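Local structure of TRAP dicarboxylate transporter, DctP subunit (Sulfurospirillum deleyianum, 4OVS) at residues L176-K181 with E310-Q315; K93-S96 with M101-F104; F219-T224 with S283-A288. The protein probably serves as the periplasmic solute-binding subunit of a TRAP dicarboxylate transporter, capturing succinate. All coordinates share one frame; numbering follows the deposited sequence.

In the fold
Along the chain interaction 2 comes first, pairing two parts of one loop between strand 86-87 and helix 113-120. Interaction 1 then opens on helix 174-181 and closes only in the loop before helix 317-330, so that interaction 3, between residues 219-224 and the end of helix 253-289, falls wholly within its span. Interactions 1 and 2 lie on the same side of the chain's centre, about 14 Å apart between centres, and both border helix 174-181; the centre of interaction 3 lies about 30 Å from that of interaction 1 and 31 Å from that of interaction 2. Interaction 2 carries Lys93 of the succinate site, whereas interactions 1 and 3 join more peripheral parts.

Interaction 1 of 3, residues L176-K181 with E310-Q315; sequences LEAQFK and EAIYPQ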
ATOM      1  N   LEU A 176       9.796  -8.381  -1.591  1.00 28.91           N
ATOM      2  CA  LEU A 176       9.071  -9.065  -0.509  1.00 28.14           C
ATOM      3  C   LEU A 176       9.290 -10.564  -0.481  1.00 31.28           C
ATOM      4  O   LEU A 176       9.304 -11.149   0.596  1.00 35.77           O
ATOM      5  CB  LEU A 176       7.591  -8.802  -0.608  1.00 27.06           C
ATOM      6  CG  LEU A 176       7.214  -7.330  -0.595  1.00 25.88           C
ATOM      7  CD1 LEU A 176       5.724  -7.223  -0.759  1.00 25.09           C
ATOM      8  CD2 LEU A 176       7.680  -6.595   0.663  1.00 30.28           C
ATOM      9  N   GLU A 177       9.442 -11.220  -1.629  1.00 38.93           N
ATOM     10  CA  GLU A 177       9.639 -12.664  -1.551  1.00 46.21           C
ATOM     11  C   GLU A 177      11.048 -12.959  -1.060  1.00 42.02           C
ATOM     12  O   GLU A 177      11.272 -13.913  -0.327  1.00 42.91           O
ATOM     13  CB  GLU A 177       9.258 -13.436  -2.839  1.00 48.74           C
ATOM     14  CG  GLU A 177       9.814 -12.976  -4.134  1.00 52.79           C
ATOM     15  CD  GLU A 177       9.236 -13.766  -5.312  1.00 57.92           C
ATOM     16  OE1 GLU A 177       8.498 -13.179  -6.138  1.00 56.14           O
ATOM     17  OE2 GLU A 177       9.523 -14.983  -5.407  1.00 62.50           O
ATOM     18  N   ALA A 178      11.990 -12.118  -1.443  1.00 36.35           N
ATOM     19  CA  ALA A 178      13.343 -12.199  -0.914  1.00 36.51           C
ATOM     20  C   ALA A 178      13.351 -11.951   0.605  1.00 38.73           C
ATOM     21  O   ALA A 178      14.057 -12.616   1.354  1.00 37.89           O
ATOM     22  CB  ALA A 178      14.225 -11.192  -1.632  1.00 40.44           C
ATOM     23  N   GLN A 179      12.566 -10.986   1.057  1.00 34.79           N
ATOM     24  CA  GLN A 179      12.562 -10.601   2.458  1.00 33.57           C
ATOM     25  C   GLN A 179      12.165 -11.761   3.366  1.00 33.15           C
ATOM     26  O   GLN A 179      12.733 -11.938   4.423  1.00 35.08           O
ATOM     27  CB  GLN A 179      11.626  -9.393   2.665  1.00 40.29           C
ATOM     28  CG  GLN A 179      11.004  -9.251   4.024  1.00 41.43           C
ATOM     29  CD  GLN A 179       9.993  -8.098   4.092  1.00 35.81           C
ATOM     30  OE1 GLN A 179      10.359  -6.935   3.993  1.00 33.94           O
ATOM     31  NE2 GLN A 179       8.717  -8.435   4.264  1.00 36.05           N
ATOM     32  N   PHE A 180      11.189 -12.550   2.951  1.00 35.35           N
ATOM     33  CA  PHE A 180      10.689 -13.624   3.793  1.00 35.67           C
ATOM     34  C   PHE A 180      11.523 -14.876   3.633  1.00 40.31           C
ATOM     35  O   PHE A 180      11.652 -15.690   4.564  1.00 41.83           O
ATOM     36  CB  PHE A 180       9.256 -13.920   3.433  1.00 37.70           C
ATOM     37  CG  PHE A 180       8.278 -13.029   4.108  1.00 36.15           C
ATOM     38  CD1 PHE A 180       7.937 -13.247   5.423  1.00 36.00           C
ATOM     39  CD2 PHE A 180       7.683 -11.993   3.421  1.00 36.33           C
ATOM     40  CE1 PHE A 180       7.036 -12.447   6.052  1.00 35.54           C
ATOM     41  CE2 PHE A 180       6.771 -11.164   4.052  1.00 35.19           C
ATOM     42  CZ  PHE A 180       6.446 -11.396   5.369  1.00 34.33           C
ATOM     43  N   LYS A 181      12.076 -15.041   2.446  1.00 42.28           N
ATOM     44  CA  LYS A 181      13.014 -16.122   2.213  1.00 46.13           C
ATOM     45  C   LYS A 181      14.218 -15.922   3.119  1.00 43.50           C
ATOM     46  O   LYS A 181      14.810 -16.880   3.589  1.00 46.88           O
ATOM     47  CB  LYS A 181      13.432 -16.170   0.745  1.00 48.90           C
ATOM     48  CG  LYS A 181      12.505 -16.989  -0.162  1.00 47.91           C
ATOM     49  CD  LYS A 181      12.641 -16.570  -1.633  1.00 47.95           C
ATOM     50  CE  LYS A 181      12.249 -17.655  -2.613  1.00 50.65           C
ATOM     51  NZ  LYS A 181      10.886 -18.162  -2.385  1.00 52.06           N
ATOM     52  N   GLU A 310      17.809  -6.683   5.998  1.00 39.31           N
ATOM     53  CA  GLU A 310      18.571  -5.808   5.116  1.00 40.26           C
ATOM     54  C   GLU A 310      19.579  -6.575   4.287  1.00 45.08           C
ATOM     55  O   GLU A 310      20.045  -6.087   3.248  1.00 43.98           O
ATOM     56  CB  GLU A 310      19.264  -4.718   5.913  1.00 40.49           C
ATOM     57  CG  GLU A 310      18.265  -3.692   6.414  1.00 38.69           C
ATOM     58  CD  GLU A 310      18.767  -2.928   7.608  1.00 41.57           C
ATOM     59  OE1 GLU A 310      19.950  -3.115   7.972  1.00 41.86           O
ATOM     60  OE2 GLU A 310      17.955  -2.169   8.200  1.00 41.99           O
ATOM     61  N   ALA A 311      19.910  -7.782   4.725  1.00 44.52           N
ATOM     62  CA  ALA A 311      20.905  -8.582   4.019  1.00 45.43           C
ATOM     63  C   ALA A 311      20.509  -8.814   2.569  1.00 45.06           C
ATOM     64  O   ALA A 311      21.329  -9.199   1.755  1.00 45.69           O
ATOM     65  CB  ALA A 311      21.131  -9.932   4.740  1.00 46.31           C
ATOM     66  N   ILE A 312      19.243  -8.566   2.245  1.00 44.08           N
ATOM     67  CA  ILE A 312      18.748  -8.811   0.902  1.00 43.72           C
ATOM     68  C   ILE A 312      19.073  -7.671  -0.099  1.00 43.37           C
ATOM     69  O   ILE A 312      18.906  -7.846  -1.313  1.00 43.26           O
ATOM     70  CB  ILE A 312      17.230  -9.038   0.918  1.00 42.90           C
ATOM     71  CG1 ILE A 312      16.480  -7.714   1.088  1.00 41.91           C
ATOM     72  CG2 ILE A 312      16.815 -10.029   2.049  1.00 43.24           C
ATOM     73  CD1 ILE A 312      14.975  -7.857   0.958  1.00 41.13           C
ATOM     74  N   TYR A 313      19.501  -6.509   0.396  1.00 43.23           N
ATOM     75  CA  TYR A 313      19.612  -5.320  -0.471  1.00 42.80           C
ATOM     76  C   TYR A 313      20.496  -5.582  -1.709  1.00 43.44           C
ATOM     77  O   TYR A 313      20.149  -5.184  -2.827  1.00 43.04           O
ATOM     78  CB  TYR A 313      20.161  -4.105   0.295  1.00 42.80           C
ATOM     79  CG  TYR A 313      19.191  -3.317   1.177  1.00 41.94           C
ATOM     80  CD1 TYR A 313      18.099  -3.915   1.786  1.00 41.49           C
ATOM     81  CD2 TYR A 313      19.410  -1.968   1.423  1.00 42.69           C
ATOM     82  CE1 TYR A 313      17.231  -3.173   2.615  1.00 40.77           C
ATOM     83  CE2 TYR A 313      18.563  -1.234   2.236  1.00 42.40           C
ATOM     84  CZ  TYR A 313      17.480  -1.838   2.838  1.00 40.50           C
ATOM     85  OH  TYR A 313      16.649  -1.061   3.635  1.00 39.83           O
ATOM     86  N   PRO A 314      21.657  -6.225  -1.517  1.00 44.49           N
ATOM     87  CA  PRO A 314      22.548  -6.350  -2.677  1.00 45.15           C
ATOM     88  C   PRO A 314      21.976  -7.156  -3.838  1.00 45.01           C
ATOM     89  O   PRO A 314      22.311  -6.904  -4.987  1.00 45.17           O
ATOM     90  CB  PRO A 314      23.778  -7.030  -2.090  1.00 46.34           C
ATOM     91  CG  PRO A 314      23.828  -6.512  -0.695  1.00 46.26           C
ATOM     92  CD  PRO A 314      22.384  -6.424  -0.251  1.00 45.16           C
ATOM     93  N   GLN A 315      21.122  -8.117  -3.549  1.00 45.83           N
ATOM     94  CA  GLN A 315      20.425  -8.863  -4.592  1.00 48.57           C
ATOM     95  C   GLN A 315      19.728  -7.914  -5.576  1.00 49.83           C
ATOM     96  O   GLN A 315      19.424  -8.304  -6.702  1.00 49.10           O
ATOM     97  CB  GLN A 315      19.351  -9.767  -3.966  1.00 50.62           C
ATOM     98  CG  GLN A 315      19.827 -10.637  -2.803  1.00 53.10           C
ATOM     99  CD  GLN A 315      18.737 -11.568  -2.326  1.00 50.14           C
ATOM    100  OE1 GLN A 315      17.784 -11.852  -3.060  1.00 52.83           O
ATOM    101  NE2 GLN A 315      18.849 -12.025  -1.092  1.00 45.88           N
TER
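Ile312 reaches across to the helix residues Ala178 and Gln179 and makes most of this contact with the ends of its two branches. Its CD1 comes down on the helix backbone, 3.9 Å from CA of Gln179, and lies 4.1 Å from CB of the same residue. The shorter branch turns to a neighbouring spot, with Ile312 CG2 3.8 Å from the carbonyl O of Ala178. Beside it the methyl group of Ala178 faces both loop side chains: its CB is 4.3 Å from Ile312 CD1 and 3.9 Å from Gln315 OE1. The last is a polar atom resting on a methyl, and no hydrogen bond crosses between the two segments. CG1 of Ile312 sits between the backbone N and carbonyl carbon (chi1 76°), and the chain then runs straight to CD1 (chi2 174°), which carries the methyl well out from the loop.

Ile312 is held at that spot by a type I beta turn from Glu310 to Tyr313, closed by Tyr313 N donating to Glu310 O at 2.9 Å. Tyr313 adds a tether outside the contact, its OH being hydrogen-bonded to Pro107 O. On the helix side Gln179 offers Ile312 only its root; the extended chain leads on to a hydrogen bond from NE2 to Glu208 OE1, in strand 206-209. Phe180 stacks on Phe168 of strand 167-170, which also bears Arg169 of the succinate site, whose side chain is about 11 Å from that of Gln179. Helix 174-181 connects the parallel strands 167-170 and 186-189 as a beta-alpha-beta unit, and the contact is a packing joint between that unit's helix and the turn linking the two C-terminal helices of this TRAP solute-binding fold.

Interaction 2 of 3, residues K93-S96 with M101-F104; sequences KFTS and MQLF
Thr95 and Gln102 meet with their side chains at about a right angle, the methyl of one set against the aliphatic part of the other. Thr95 CG2 lies 3.4 Å from Gln102 CG, and Thr95 CB is nearly as near, 3.5 Å from that same CG. With OG1 between its backbone N and carbonyl carbon (chi1 66°), Thr95 presents the methyl to the opposite segment while the hydroxyl takes up polar partners: Ser92 O, and a water that donates to OG1 at 2.7 Å. The same water reaches Gln102 OE1 by a weak bond of 3.3 Å, bridging the two side chains beyond their apolar crossing. The Gln102 amide is fixed mainly from elsewhere, OE1 by Val175 N and NE2 by Pro99 O.

Next to this pair, Met101, modelled as selenomethionine, folds back at chi2 and chi3 (75° and 67°) beside Phe94. Its CG is 4.1 Å and its CE 4.2 Å from Phe94 CB, with CE approaching the ring obliquely. Val132 of helix 123-134 touches both Phe94 and Met101.

These contacts fold a single loop back on itself. Lys93, the first residue of 93-96, hydrogen-bonds succinate through NZ and forms a salt bridge with Asp72, making this loop part of the dicarboxylate-binding cleft of a TRAP solute-binding protein.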
ATOM      1  N   LYS A  93       2.578  -3.057  -6.527  1.00 25.44           N
ATOM      2  CA  LYS A  93       1.726  -3.389  -7.635  1.00 26.08           C
ATOM      3  C   LYS A  93       2.327  -2.888  -8.962  1.00 32.31           C
ATOM      4  O   LYS A  93       1.958  -3.361 -10.015  1.00 28.91           O
ATOM      5  CB  LYS A  93       0.333  -2.801  -7.417  1.00 31.48           C
ATOM      6  CG  LYS A  93      -0.339  -3.186  -6.109  1.00 32.44           C
ATOM      7  CD  LYS A  93      -0.854  -4.612  -6.077  1.00 30.97           C
ATOM      8  CE  LYS A  93      -0.976  -5.146  -4.640  1.00 31.35           C
ATOM      9  NZ  LYS A  93      -2.067  -4.553  -3.845  1.00 23.68           N
ATOM     10  N   PHE A  94       3.273  -1.956  -8.890  1.00 26.16           N
ATOM     11  CA  PHE A  94       3.951  -1.415 -10.071  1.00 30.07           C
ATOM     12  C   PHE A  94       5.238  -2.149 -10.443  1.00 35.02           C
ATOM     13  O   PHE A  94       5.854  -1.874 -11.481  1.00 32.25           O
ATOM     14  CB  PHE A  94       4.335   0.055  -9.831  1.00 24.96           C
ATOM     15  CG  PHE A  94       3.153   1.010  -9.760  1.00 28.09           C
ATOM     16  CD1 PHE A  94       2.646   1.604 -10.910  1.00 25.40           C
ATOM     17  CD2 PHE A  94       2.567   1.322  -8.544  1.00 28.58           C
ATOM     18  CE1 PHE A  94       1.594   2.478 -10.858  1.00 26.93           C
ATOM     19  CE2 PHE A  94       1.491   2.210  -8.481  1.00 23.16           C
ATOM     20  CZ  PHE A  94       1.006   2.781  -9.625  1.00 25.11           C
ATOM     21  N   THR A  95       5.676  -3.063  -9.596  1.00 36.98           N
ATOM     22  CA  THR A  95       7.046  -3.551  -9.720  1.00 38.67           C
ATOM     23  C   THR A  95       7.322  -4.431 -10.942  1.00 37.43           C
ATOM     24  O   THR A  95       8.473  -4.619 -11.294  1.00 35.73           O
ATOM     25  CB  THR A  95       7.541  -4.224  -8.411  1.00 36.99           C
ATOM     26  OG1 THR A  95       6.809  -5.433  -8.143  1.00 33.41           O
ATOM     27  CG2 THR A  95       7.403  -3.231  -7.222  1.00 32.58           C
ATOM     28  N   SER A  96       6.291  -4.946 -11.604  1.00 42.88           N
ATOM     29  CA  SER A  96       6.529  -5.640 -12.860  1.00 42.10           C
ATOM     30  C   SER A  96       6.724  -4.662 -14.037  1.00 44.69           C
ATOM     31  O   SER A  96       7.490  -4.956 -14.923  1.00 49.93           O
ATOM     32  CB  SER A  96       5.430  -6.655 -13.179  1.00 47.68           C
ATOM     33  OG  SER A  96       4.181  -6.036 -13.440  1.00 53.09           O
HETATM   34  N   MSE A 101      10.516   0.561  -8.582  1.00 38.53           N
HETATM   35  CA  MSE A 101       9.564   0.908  -7.535  1.00 35.01           C
HETATM   36  C   MSE A 101       9.763  -0.019  -6.332  1.00 36.09           C
HETATM   37  O   MSE A 101       9.283   0.262  -5.235  1.00 31.76           O
HETATM   38  CB  MSE A 101       8.140   0.807  -8.041  1.00 39.91           C
HETATM   39  CG  MSE A 101       7.115   1.432  -7.105  1.00 40.70           C
HETATM   40 SE   MSE A 101       7.101   3.379  -7.149  1.00 47.45          SE
HETATM   41  CE  MSE A 101       6.432   3.548  -8.953  1.00 42.74           C
ATOM     42  N   GLN A 102      10.484  -1.123  -6.522  1.00 39.93           N
ATOM     43  CA  GLN A 102      10.776  -2.012  -5.391  1.00 37.61           C
ATOM     44  C   GLN A 102      11.623  -1.331  -4.330  1.00 37.17           C
ATOM     45  O   GLN A 102      11.743  -1.826  -3.204  1.00 37.19           O
ATOM     46  CB  GLN A 102      11.460  -3.291  -5.854  1.00 37.07           C
ATOM     47  CG  GLN A 102      10.547  -4.193  -6.575  1.00 35.26           C
ATOM     48  CD  GLN A 102      11.249  -5.434  -7.040  1.00 45.02           C
ATOM     49  OE1 GLN A 102      11.042  -6.522  -6.494  1.00 42.94           O
ATOM     50  NE2 GLN A 102      12.090  -5.288  -8.064  1.00 48.35           N
ATOM     51  N   LEU A 103      12.233  -0.209  -4.680  1.00 31.44           N
ATOM     52  CA  LEU A 103      12.958   0.588  -3.702  1.00 32.43           C
ATOM     53  C   LEU A 103      12.133   0.829  -2.411  1.00 27.51           C
ATOM     54  O   LEU A 103      12.624   0.652  -1.324  1.00 25.84           O
ATOM     55  CB  LEU A 103      13.342   1.922  -4.323  1.00 36.99           C
ATOM     56  CG  LEU A 103      13.917   3.021  -3.442  1.00 36.34           C
ATOM     57  CD1 LEU A 103      15.315   2.700  -2.943  1.00 36.36           C
ATOM     58  CD2 LEU A 103      13.927   4.257  -4.288  1.00 41.18           C
ATOM     59  N   PHE A 104      10.883   1.211  -2.561  1.00 32.93           N
ATOM     60  CA  PHE A 104      10.037   1.587  -1.437  1.00 29.28           C
ATOM     61  C   PHE A 104       9.517   0.361  -0.613  1.00 32.16           C
ATOM     62  O   PHE A 104       8.964   0.520   0.471  1.00 29.77           O
ATOM     63  CB  PHE A 104       8.838   2.370  -1.961  1.00 33.73           C
ATOM     64  CG  PHE A 104       9.184   3.642  -2.691  1.00 33.07           C
ATOM     65  CD1 PHE A 104      10.393   4.289  -2.489  1.00 36.05           C
ATOM     66  CD2 PHE A 104       8.269   4.217  -3.568  1.00 33.90           C
ATOM     67  CE1 PHE A 104      10.694   5.475  -3.142  1.00 31.32           C
ATOM     68  CE2 PHE A 104       8.574   5.418  -4.241  1.00 32.20           C
ATOM     69  CZ  PHE A 104       9.773   6.041  -4.017  1.00 34.34           C
TER
HETATM   70  O   HOH W   1       8.674  -7.348  -8.713  1.00 40.13           O

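Interaction 3 of 3, residues F219-T224 with S283-A288; sequences FNEVQT and SEYAKA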
ATOM      1  N   PHE A 219      -8.687  -8.914   9.320  1.00 20.05           N
ATOM      2  CA  PHE A 219      -7.591  -9.886   9.389  1.00 21.57           C
ATOM      3  C   PHE A 219      -7.318 -10.200  10.863  1.00 23.68           C
ATOM      4  O   PHE A 219      -6.829 -11.288  11.215  1.00 22.23           O
ATOM      5  CB  PHE A 219      -6.331  -9.332   8.780  1.00 18.95           C
ATOM      6  CG  PHE A 219      -6.406  -9.067   7.275  1.00 22.67           C
ATOM      7  CD1 PHE A 219      -7.366  -9.653   6.458  1.00 19.53           C
ATOM      8  CD2 PHE A 219      -5.469  -8.219   6.685  1.00 19.05           C
ATOM      9  CE1 PHE A 219      -7.359  -9.418   5.085  1.00 20.40           C
ATOM     10  CE2 PHE A 219      -5.450  -7.974   5.312  1.00 18.87           C
ATOM     11  CZ  PHE A 219      -6.409  -8.551   4.518  1.00 22.80           C
ATOM     12  N   ASN A 220      -7.618  -9.225  11.720  1.00 22.10           N
ATOM     13  CA  ASN A 220      -7.528  -9.429  13.167  1.00 24.04           C
ATOM     14  C   ASN A 220      -8.384 -10.593  13.670  1.00 24.23           C
ATOM     15  O   ASN A 220      -8.053 -11.217  14.673  1.00 24.37           O
ATOM     16  CB  ASN A 220      -7.917  -8.170  13.916  1.00 24.23           C
ATOM     17  CG  ASN A 220      -9.313  -7.710  13.605  1.00 25.30           C
ATOM     18  OD1 ASN A 220      -9.661  -7.446  12.445  1.00 24.08           O
ATOM     19  ND2 ASN A 220     -10.127  -7.597  14.637  1.00 24.66           N
ATOM     20  N   GLU A 221      -9.482 -10.884  12.980  1.00 25.34           N
ATOM     21  CA  GLU A 221     -10.390 -11.925  13.412  1.00 22.99           C
ATOM     22  C   GLU A 221      -9.910 -13.289  12.982  1.00 27.45           C
ATOM     23  O   GLU A 221     -10.397 -14.316  13.473  1.00 27.54           O
ATOM     24  CB  GLU A 221     -11.814 -11.633  12.905  1.00 24.82           C
ATOM     25  CG  GLU A 221     -12.274 -10.318  13.442  1.00 25.54           C
ATOM     26  CD  GLU A 221     -13.718 -10.009  13.145  1.00 30.08           C
ATOM     27  OE1 GLU A 221     -14.258  -9.035  13.729  1.00 31.45           O
ATOM     28  OE2 GLU A 221     -14.289 -10.717  12.318  1.00 27.28           O
ATOM     29  N   VAL A 222      -8.951 -13.317  12.065  1.00 24.86           N
ATOM     30  CA  VAL A 222      -8.421 -14.585  11.573  1.00 29.38           C
ATOM     31  C   VAL A 222      -6.906 -14.739  11.798  1.00 28.24           C
ATOM     32  O   VAL A 222      -6.266 -15.546  11.142  1.00 31.46           O
ATOM     33  CB  VAL A 222      -8.792 -14.824  10.080  1.00 31.50           C
ATOM     34  CG1 VAL A 222     -10.278 -15.133   9.960  1.00 32.68           C
ATOM     35  CG2 VAL A 222      -8.424 -13.617   9.241  1.00 26.42           C
ATOM     36  N   GLN A 223      -6.361 -14.015  12.767  1.00 26.98           N
ATOM     37  CA  GLN A 223      -4.950 -14.148  13.200  1.00 27.19           C
ATOM     38  C   GLN A 223      -4.878 -14.143  14.727  1.00 28.86           C
ATOM     39  O   GLN A 223      -5.598 -13.373  15.361  1.00 27.78           O
ATOM     40  CB  GLN A 223      -4.131 -12.956  12.683  1.00 27.22           C
ATOM     41  CG  GLN A 223      -4.005 -12.858  11.207  1.00 26.27           C
ATOM     42  CD  GLN A 223      -2.992 -13.857  10.646  1.00 27.17           C
ATOM     43  OE1 GLN A 223      -1.931 -13.482  10.184  1.00 31.48           O
ATOM     44  NE2 GLN A 223      -3.350 -15.108  10.630  1.00 28.21           N
ATOM     45  N   THR A 224      -4.018 -14.982  15.311  1.00 25.36           N
ATOM     46  CA  THR A 224      -3.942 -15.162  16.756  1.00 28.12           C
ATOM     47  C   THR A 224      -2.823 -14.294  17.371  1.00 29.80           C
ATOM     48  O   THR A 224      -2.834 -14.031  18.589  1.00 28.05           O
ATOM     49  CB  THR A 224      -3.710 -16.633  17.120  1.00 32.02           C
ATOM     50  OG1 THR A 224      -2.478 -17.094  16.558  1.00 34.63           O
ATOM     51  CG2 THR A 224      -4.811 -17.486  16.556  1.00 39.38           C
ATOM     52  N   SER A 283      -6.624  -3.333  19.900  1.00 22.17           N
ATOM     53  CA  SER A 283      -6.382  -3.623  21.310  1.00 23.61           C
ATOM     54  C   SER A 283      -7.655  -3.961  22.056  1.00 24.12           C
ATOM     55  O   SER A 283      -7.674  -4.897  22.852  1.00 24.52           O
ATOM     56  CB  SER A 283      -5.690  -2.422  21.962  1.00 23.23           C
ATOM     57  OG  SER A 283      -4.369  -2.295  21.469  1.00 24.05           O
ATOM     58  N   GLU A 284      -8.722  -3.220  21.781  1.00 20.38           N
ATOM     59  CA  GLU A 284      -9.991  -3.501  22.408  1.00 24.46           C
ATOM     60  C   GLU A 284     -10.516  -4.875  21.946  1.00 28.63           C
ATOM     61  O   GLU A 284     -11.031  -5.672  22.748  1.00 23.49           O
ATOM     62  CB  GLU A 284     -11.000  -2.406  22.088  1.00 29.53           C
ATOM     63  CG  GLU A 284     -12.319  -2.600  22.824  1.00 34.99           C
ATOM     64  CD  GLU A 284     -12.444  -1.769  24.124  1.00 44.74           C
ATOM     65  OE1 GLU A 284     -11.539  -1.882  24.993  1.00 44.10           O
ATOM     66  OE2 GLU A 284     -13.465  -1.038  24.299  1.00 48.85           O
ATOM     67  N   TYR A 285     -10.349  -5.166  20.665  1.00 26.40           N
ATOM     68  CA  TYR A 285     -10.758  -6.450  20.120  1.00 22.76           C
ATOM     69  C   TYR A 285     -10.002  -7.608  20.813  1.00 23.09           C
ATOM     70  O   TYR A 285     -10.574  -8.668  21.125  1.00 21.96           O
ATOM     71  CB  TYR A 285     -10.537  -6.494  18.605  1.00 22.14           C
ATOM     72  CG  TYR A 285     -10.567  -7.901  18.127  1.00 23.25           C
ATOM     73  CD1 TYR A 285     -11.768  -8.555  17.912  1.00 25.16           C
ATOM     74  CD2 TYR A 285      -9.397  -8.611  17.967  1.00 26.98           C
ATOM     75  CE1 TYR A 285     -11.813  -9.909  17.503  1.00 24.22           C
ATOM     76  CE2 TYR A 285      -9.419  -9.928  17.575  1.00 22.89           C
ATOM     77  CZ  TYR A 285     -10.618 -10.579  17.373  1.00 25.14           C
ATOM     78  OH  TYR A 285     -10.595 -11.898  16.979  1.00 23.90           O
ATOM     79  N   ALA A 286      -8.711  -7.423  21.049  1.00 21.08           N
ATOM     80  CA  ALA A 286      -7.933  -8.484  21.669  1.00 24.35           C
ATOM     81  C   ALA A 286      -8.392  -8.718  23.139  1.00 27.53           C
ATOM     82  O   ALA A 286      -8.599  -9.862  23.605  1.00 25.40           O
ATOM     83  CB  ALA A 286      -6.487  -8.123  21.609  1.00 24.58           C
ATOM     84  N   LYS A 287      -8.621  -7.633  23.855  1.00 27.61           N
ATOM     85  CA  LYS A 287      -9.046  -7.729  25.248  1.00 27.70           C
ATOM     86  C   LYS A 287     -10.418  -8.363  25.359  1.00 27.71           C
ATOM     87  O   LYS A 287     -10.660  -9.204  26.232  1.00 32.07           O
ATOM     88  CB  LYS A 287      -9.082  -6.324  25.825  1.00 32.01           C
ATOM     89  CG  LYS A 287      -9.288  -6.202  27.322  1.00 36.12           C
ATOM     90  CD  LYS A 287      -9.114  -4.722  27.709  1.00 35.49           C
ATOM     91  CE  LYS A 287      -9.650  -4.367  29.096  1.00 43.39           C
ATOM     92  NZ  LYS A 287      -9.486  -2.894  29.340  1.00 44.57           N
ATOM     93  N   ALA A 288     -11.333  -7.953  24.486  1.00 26.36           N
ATOM     94  CA  ALA A 288     -12.723  -8.362  24.598  1.00 29.33           C
ATOM     95  C   ALA A 288     -12.922  -9.770  24.098  1.00 29.86           C
ATOM     96  O   ALA A 288     -13.676 -10.522  24.680  1.00 28.48           O
ATOM     97  CB  ALA A 288     -13.612  -7.428  23.846  1.00 28.39           C
TER
HETATM   98  O   HOH W   2      -8.443 -13.362  16.439  1.00 23.07           O
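Tyr285 OH and the backbone O of Asn220 share a water, which lies 2.7 Å from Tyr285 OH and 2.8 Å from Asn220 O, a carbonyl that can only accept. The water sits at the edge of the tyrosine ring, in its plane, and ties the phenol end to the short 3-10 turn 219-221. The same carbonyl also lies near the rim of the ring, with Asn220 O 3.5 Å from Tyr285 CE2.

The Asn220 side chain occupies a different part of the same ring. Its ND2 stands above the centre of one face, 3.5 Å from Tyr285 CG, and the amide plane is turned 81° from the ring plane, so the amide meets the pi face nearly upright. This is compatible with a favourable contact between an amide N-H and the aromatic cloud. Farther along, Glu221 approaches obliquely, its CG 4.1 Å from Tyr285 CE1, while Glu221 CA lies 3.6 Å from Tyr285 OH. Tyr285 reaches this turn because its CG is placed anti to the backbone N (chi1 163°), swinging the ring away from its helix.

Behind the turn, Gln223 NE2 donates to Val222 O at 3.0 Å, and Gln223 OE1 bonds Ser151 OG. Thr224 follows with backbone bonds to Ser152 and Lys293, leading into strand 225-227, which pairs with strands 137-152 and 293-295. Tyr285 thereby packs the last turns of helix 253-289 against the loop entering this sheet, and a very long helix of this kind is a hallmark of TRAP solute-binding proteins.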